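Local coordinates for protein D-aminoacyl-tRNA deacylase (Archaeoglobus fulgidus, PDB 1YQE) that probably hydrolyses D-aminoacyl-tRNAs to free tRNA and D-amino acids, with zinc as cofactor, and so counteracts the toxicity of these D-aminoacyl-tRNAs, at residues S252-K255 with K256-N259; E268-S272 with K273-K277. All blocks are in the same frame, centred on the assembly; numbering follows the deposited sequence.

Contact 1: residues S252-K255 with K256-N259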
ATOM      1  N   SER A 252      14.654 -21.817   8.359  1.00 34.03           N
ATOM      2  CA  SER A 252      14.373 -22.988   7.539  1.00 33.53           C
ATOM      3  C   SER A 252      12.911 -23.414   7.593  1.00 32.51           C
ATOM      4  O   SER A 252      12.388 -23.978   6.632  1.00 32.60           O
ATOM      5  CB  SER A 252      15.281 -24.150   7.950  1.00 33.54           C
ATOM      6  OG  SER A 252      15.437 -24.197   9.355  1.00 35.98           O
ATOM      7  N   ALA A 253      12.246 -23.140   8.710  1.00 30.81           N
ATOM      8  CA  ALA A 253      10.842 -23.511   8.853  1.00 28.94           C
ATOM      9  C   ALA A 253       9.968 -22.723   7.883  1.00 28.40           C
ATOM     10  O   ALA A 253       9.145 -23.297   7.166  1.00 26.35           O
ATOM     11  CB  ALA A 253      10.378 -23.268  10.284  1.00 30.27           C
ATOM     12  N   VAL A 254      10.147 -21.408   7.857  1.00 26.74           N
ATOM     13  CA  VAL A 254       9.353 -20.572   6.969  1.00 27.98           C
ATOM     14  C   VAL A 254       9.776 -20.762   5.511  1.00 26.24           C
ATOM     15  O   VAL A 254       8.950 -20.645   4.608  1.00 23.91           O
ATOM     16  CB  VAL A 254       9.443 -19.069   7.377  1.00 29.67           C
ATOM     17  CG1 VAL A 254      10.841 -18.535   7.146  1.00 29.91           C
ATOM     18  CG2 VAL A 254       8.407 -18.256   6.611  1.00 30.30           C
ATOM     19  N   LYS A 255      11.050 -21.070   5.277  1.00 25.40           N
ATOM     20  CA  LYS A 255      11.513 -21.288   3.908  1.00 27.19           C
ATOM     21  C   LYS A 255      10.813 -22.507   3.315  1.00 26.30           C
ATOM     22  O   LYS A 255      10.588 -22.586   2.110  1.00 24.36           O
ATOM     23  CB  LYS A 255      13.034 -21.483   3.861  1.00 29.33           C
ATOM     24  CG  LYS A 255      13.823 -20.236   4.242  1.00 35.09           C
ATOM     25  CD  LYS A 255      15.249 -20.254   3.688  1.00 38.84           C
ATOM     26  CE  LYS A 255      16.055 -21.434   4.214  1.00 41.01           C
ATOM     27  NZ  LYS A 255      17.431 -21.447   3.639  1.00 42.10           N
ATOM     28  N   LYS A 256      10.457 -23.455   4.173  1.00 25.40           N
ATOM     29  CA  LYS A 256       9.773 -24.656   3.721  1.00 27.11           C
ATOM     30  C   LYS A 256       8.386 -24.317   3.173  1.00 25.45           C
ATOM     31  O   LYS A 256       8.017 -24.763   2.087  1.00 25.00           O
ATOM     32  CB  LYS A 256       9.641 -25.659   4.868  1.00 28.27           C
ATOM     33  CG  LYS A 256       8.956 -26.958   4.467  1.00 31.34           C
ATOM     34  CD  LYS A 256       8.797 -27.891   5.656  1.00 33.40           C
ATOM     35  CE  LYS A 256       8.037 -29.155   5.276  1.00 35.90           C
ATOM     36  NZ  LYS A 256       7.845 -30.052   6.451  1.00 37.72           N
ATOM     37  N   ILE A 257       7.621 -23.528   3.919  1.00 24.22           N
ATOM     38  CA  ILE A 257       6.286 -23.170   3.467  1.00 24.48           C
ATOM     39  C   ILE A 257       6.368 -22.217   2.282  1.00 22.45           C
ATOM     40  O   ILE A 257       5.483 -22.203   1.436  1.00 20.29           O
ATOM     41  CB  ILE A 257       5.443 -22.542   4.595  1.00 25.85           C
ATOM     42  CG1 ILE A 257       6.007 -21.185   4.995  1.00 27.76           C
ATOM     43  CG2 ILE A 257       5.415 -23.482   5.797  1.00 28.22           C
ATOM     44  CD1 ILE A 257       5.195 -20.491   6.066  1.00 31.04           C
ATOM     45  N   VAL A 258       7.430 -21.420   2.222  1.00 21.81           N
ATOM     46  CA  VAL A 258       7.609 -20.509   1.094  1.00 21.33           C
ATOM     47  C   VAL A 258       7.789 -21.353  -0.166  1.00 21.30           C
ATOM     48  O   VAL A 258       7.130 -21.122  -1.173  1.00 20.14           O
ATOM     49  CB  VAL A 258       8.849 -19.597   1.288  1.00 21.03           C
ATOM     50  CG1 VAL A 258       9.339 -19.071  -0.059  1.00 20.48           C
ATOM     51  CG2 VAL A 258       8.489 -18.437   2.202  1.00 21.41           C
ATOM     52  N   ASN A 259       8.680 -22.337  -0.096  1.00 23.78           N
ATOM     53  CA  ASN A 259       8.939 -23.220  -1.230  1.00 25.87           C
ATOM     54  C   ASN A 259       7.687 -24.008  -1.598  1.00 25.68           C
ATOM     55  O   ASN A 259       7.421 -24.246  -2.775  1.00 26.08           O
ATOM     56  CB  ASN A 259      10.093 -24.174  -0.908  1.00 26.74           C
ATOM     57  CG  ASN A 259      11.448 -23.492  -0.985  1.00 29.41           C
ATOM     58  OD1 ASN A 259      12.469 -24.077  -0.628  1.00 32.35           O
ATOM     59  ND2 ASN A 259      11.461 -22.255  -1.464  1.00 27.05           N
TER

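Contact 2: residues E268-S272 with K273-K277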
ATOM      1  N   GLU A 268       8.463 -18.233  -8.836  1.00 19.32           N
ATOM      2  CA  GLU A 268       9.864 -18.403  -8.469  1.00 19.46           C
ATOM      3  C   GLU A 268      10.272 -17.686  -7.181  1.00 19.58           C
ATOM      4  O   GLU A 268       9.854 -16.559  -6.925  1.00 20.24           O
ATOM      5  CB  GLU A 268      10.759 -17.933  -9.622  1.00 21.03           C
ATOM      6  CG  GLU A 268      12.240 -17.861  -9.271  1.00 26.65           C
ATOM      7  CD  GLU A 268      13.106 -17.490 -10.463  1.00 31.09           C
ATOM      8  OE1 GLU A 268      12.775 -16.508 -11.163  1.00 34.10           O
ATOM      9  OE2 GLU A 268      14.122 -18.180 -10.695  1.00 34.30           O
ATOM     10  N   VAL A 269      11.097 -18.352  -6.377  1.00 18.67           N
ATOM     11  CA  VAL A 269      11.590 -17.775  -5.127  1.00 18.68           C
ATOM     12  C   VAL A 269      12.957 -17.138  -5.368  1.00 18.12           C
ATOM     13  O   VAL A 269      13.845 -17.774  -5.931  1.00 19.83           O
ATOM     14  CB  VAL A 269      11.771 -18.846  -4.030  1.00 16.74           C
ATOM     15  CG1 VAL A 269      12.319 -18.198  -2.762  1.00 19.82           C
ATOM     16  CG2 VAL A 269      10.452 -19.536  -3.740  1.00 15.59           C
ATOM     17  N   LEU A 270      13.119 -15.889  -4.932  1.00 18.99           N
ATOM     18  CA  LEU A 270      14.376 -15.158  -5.089  1.00 18.72           C
ATOM     19  C   LEU A 270      14.859 -14.523  -3.782  1.00 19.50           C
ATOM     20  O   LEU A 270      14.059 -14.008  -2.995  1.00 16.75           O
ATOM     21  CB  LEU A 270      14.218 -14.047  -6.134  1.00 20.93           C
ATOM     22  CG  LEU A 270      14.056 -14.435  -7.604  1.00 21.17           C
ATOM     23  CD1 LEU A 270      13.826 -13.177  -8.432  1.00 22.34           C
ATOM     24  CD2 LEU A 270      15.298 -15.176  -8.088  1.00 21.38           C
ATOM     25  N   LYS A 271      16.168 -14.560  -3.550  1.00 20.06           N
ATOM     26  CA  LYS A 271      16.733 -13.949  -2.348  1.00 21.13           C
ATOM     27  C   LYS A 271      16.828 -12.444  -2.601  1.00 19.67           C
ATOM     28  O   LYS A 271      17.133 -12.026  -3.712  1.00 18.06           O
ATOM     29  CB  LYS A 271      18.110 -14.553  -2.041  1.00 22.65           C
ATOM     30  CG  LYS A 271      18.021 -16.028  -1.664  1.00 26.76           C
ATOM     31  CD  LYS A 271      19.266 -16.554  -0.958  1.00 30.78           C
ATOM     32  CE  LYS A 271      20.430 -16.774  -1.906  1.00 33.17           C
ATOM     33  NZ  LYS A 271      21.552 -17.478  -1.201  1.00 36.01           N
ATOM     34  N   SER A 272      16.556 -11.640  -1.574  1.00 20.27           N
ATOM     35  CA  SER A 272      16.566 -10.184  -1.704  1.00 20.12           C
ATOM     36  C   SER A 272      17.868  -9.610  -2.255  1.00 21.73           C
ATOM     37  O   SER A 272      17.849  -8.619  -2.988  1.00 20.45           O
ATOM     38  CB  SER A 272      16.255  -9.523  -0.355  1.00 20.74           C
ATOM     39  OG  SER A 272      17.368  -9.585   0.521  1.00 21.01           O
ATOM     40  N   LYS A 273      18.994 -10.224  -1.901  1.00 23.16           N
ATOM     41  CA  LYS A 273      20.288  -9.747  -2.379  1.00 24.75           C
ATOM     42  C   LYS A 273      20.401  -9.936  -3.886  1.00 24.98           C
ATOM     43  O   LYS A 273      20.942  -9.084  -4.586  1.00 26.56           O
ATOM     44  CB  LYS A 273      21.428 -10.489  -1.671  1.00 26.05           C
ATOM     45  CG  LYS A 273      22.817 -10.060  -2.132  1.00 30.02           C
ATOM     46  CD  LYS A 273      23.915 -10.824  -1.412  1.00 31.35           C
ATOM     47  CE  LYS A 273      25.285 -10.355  -1.879  1.00 33.93           C
ATOM     48  NZ  LYS A 273      25.454  -8.890  -1.666  1.00 34.49           N
ATOM     49  N   LYS A 274      19.885 -11.056  -4.387  1.00 25.88           N
ATOM     50  CA  LYS A 274      19.931 -11.335  -5.818  1.00 25.62           C
ATOM     51  C   LYS A 274      19.051 -10.345  -6.580  1.00 24.10           C
ATOM     52  O   LYS A 274      19.418  -9.885  -7.663  1.00 24.45           O
ATOM     53  CB  LYS A 274      19.477 -12.773  -6.096  1.00 26.73           C
ATOM     54  CG  LYS A 274      19.559 -13.184  -7.561  1.00 30.30           C
ATOM     55  CD  LYS A 274      19.395 -14.691  -7.719  1.00 35.03           C
ATOM     56  CE  LYS A 274      19.471 -15.114  -9.179  1.00 38.30           C
ATOM     57  NZ  LYS A 274      18.366 -14.532  -9.992  1.00 40.55           N
ATOM     58  N   VAL A 275      17.894 -10.016  -6.008  1.00 22.08           N
ATOM     59  CA  VAL A 275      16.976  -9.068  -6.631  1.00 19.98           C
ATOM     60  C   VAL A 275      17.631  -7.692  -6.734  1.00 21.02           C
ATOM     61  O   VAL A 275      17.608  -7.056  -7.791  1.00 19.93           O
ATOM     62  CB  VAL A 275      15.664  -8.934  -5.819  1.00 19.41           C
ATOM     63  CG1 VAL A 275      14.787  -7.829  -6.413  1.00 17.22           C
ATOM     64  CG2 VAL A 275      14.919 -10.256  -5.820  1.00 17.64           C
ATOM     65  N   LYS A 276      18.218  -7.238  -5.631  1.00 20.17           N
ATOM     66  CA  LYS A 276      18.882  -5.938  -5.595  1.00 24.27           C
ATOM     67  C   LYS A 276      20.038  -5.854  -6.592  1.00 25.20           C
ATOM     68  O   LYS A 276      20.331  -4.788  -7.130  1.00 25.92           O
ATOM     69  CB  LYS A 276      19.413  -5.660  -4.186  1.00 23.56           C
ATOM     70  CG  LYS A 276      18.331  -5.464  -3.141  1.00 27.00           C
ATOM     71  CD  LYS A 276      18.910  -5.375  -1.734  1.00 30.05           C
ATOM     72  CE  LYS A 276      19.823  -4.169  -1.566  1.00 31.89           C
ATOM     73  NZ  LYS A 276      20.400  -4.109  -0.194  1.00 33.33           N
ATOM     74  N   LYS A 277      20.683  -6.987  -6.841  1.00 27.32           N
ATOM     75  CA  LYS A 277      21.819  -7.038  -7.753  1.00 31.01           C
ATOM     76  C   LYS A 277      21.474  -7.213  -9.231  1.00 30.78           C
ATOM     77  O   LYS A 277      22.022  -6.516 -10.082  1.00 32.68           O
ATOM     78  CB  LYS A 277      22.768  -8.163  -7.320  1.00 31.97           C
ATOM     79  CG  LYS A 277      23.917  -8.439  -8.278  1.00 36.15           C
ATOM     80  CD  LYS A 277      24.645  -9.722  -7.885  1.00 39.79           C
ATOM     81  CE  LYS A 277      25.733 -10.087  -8.885  1.00 40.93           C
ATOM     82  NZ  LYS A 277      26.801  -9.054  -8.950  1.00 42.76           N
TER

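Contact 1: residues S252-K255 with K256-N259
Val254 and Ile257, three residues apart on one helix, meet through methyl groups: CG2 of Val254 lies 4.0 Å from CD1 of Ile257, the two side chains crossing at a slant. The ethyl arm of Ile257 (CG1 and CD1) does the touching; CG1 sits between its own backbone N and carbonyl carbon (chi1 67°), 3.0 Å from Val254 O, a tight approach of carbon to a carbonyl oxygen. Shortening Ile257 to an alanine removes CG1 and CD1, which would probably leave CG2 of Val254 without this neighbour and open a gap beside Leu226. One turn on from Val254, CG2 of Val258 lies 4.4 Å from CG2 of Val254, a looser apolar contact. These residues belong to the first turns of helix 252-265, the crossover helix of a beta-alpha-beta unit between strands 242-245 and 268-271. Val254 and Val258 face its sheet, both resting on Val194, and Val258 also on Ile243 and Ile245. The backbone bonds are mainly i to i-4, as in an alpha-helix. Val258 N donates to Val254 O at 2.9 Å, and Asn259 N to Lys255 O at 2.9 Å, the straighter of the two at 164°. Lys256 N is shared between Ser252 O at 3.2 Å and, in a weak i to i-3 bond, Ala253 O. At the helix start the side chain of Asn251 takes part as well, its OD1 accepting a hydrogen bond from Val254 N.

Contact 2: residues E268-S272 with K273-K277
The end of edge strand 268-271 turns straight into helix 272-278, with Lys271 at the N-cap position and the axes of the short strand and helix segments 83° apart. The carbonyl oxygen of Lys271 begins the helical bonding: Val275 N donates to Lys271 O at 3.1 Å, while Lys274 N reaches the same oxygen weakly. The next carbonyl continues the pattern, Lys276 N lying 3.0 Å from Ser272 O in a nearly straight bond (166°). Inside the bend, Leu270 packs at about a right angle against Val275, its CB 3.9 Å from Val275 CG2. With CG1 of Val275 anti to the backbone N (chi1 174°), CG2 falls beside that N and comes to 3.5 Å from Lys271 O. The CD2 methyl of Leu270 meets Lys274: it lies 3.7 Å from Lys274 NZ, and the outer part of the lysine chain runs alongside at a slant, CD 4.1 Å from the same CD2. That NZ also has a long, weak ion pair with Asp278. On Lys276, CG comes to 3.2 Å from Ser272 O, and its ammonium forms a salt bridge with Glu205. Glu247 grips the first turn with both carboxylate oxygens, accepting from Ser272 OG at OE1 and from Lys273 N at OE2. Phe212 touches both Leu270 and Val275, so the apolar side of the turn closes against the sheet, a strand-to-helix junction at the edge of a parallel alpha/beta sheet.

Contact 1 comes first along the chain and closes before contact 2 opens, their centres lying 16 Å apart on the same side of the chain's centre. Helix 252-265 carries the first and leads into strand 268-271, where the second begins. They meet directly: CG2 of Val269 packs 3.9 Å from CG1 of Val258 and 3.7 Å from ND2 of Asn259. Strand 268-271 is an outermost strand of the four-stranded parallel sheet, beside strand 242-245. The crossover helix packs on one face of that sheet through Val258, whereas Leu270 and Val275 of contact 2 gather round Phe212 of strand 212-218. Together they belong to the last part of the chain to join this alpha/beta sheet: a helix, then an edge strand with its following helix.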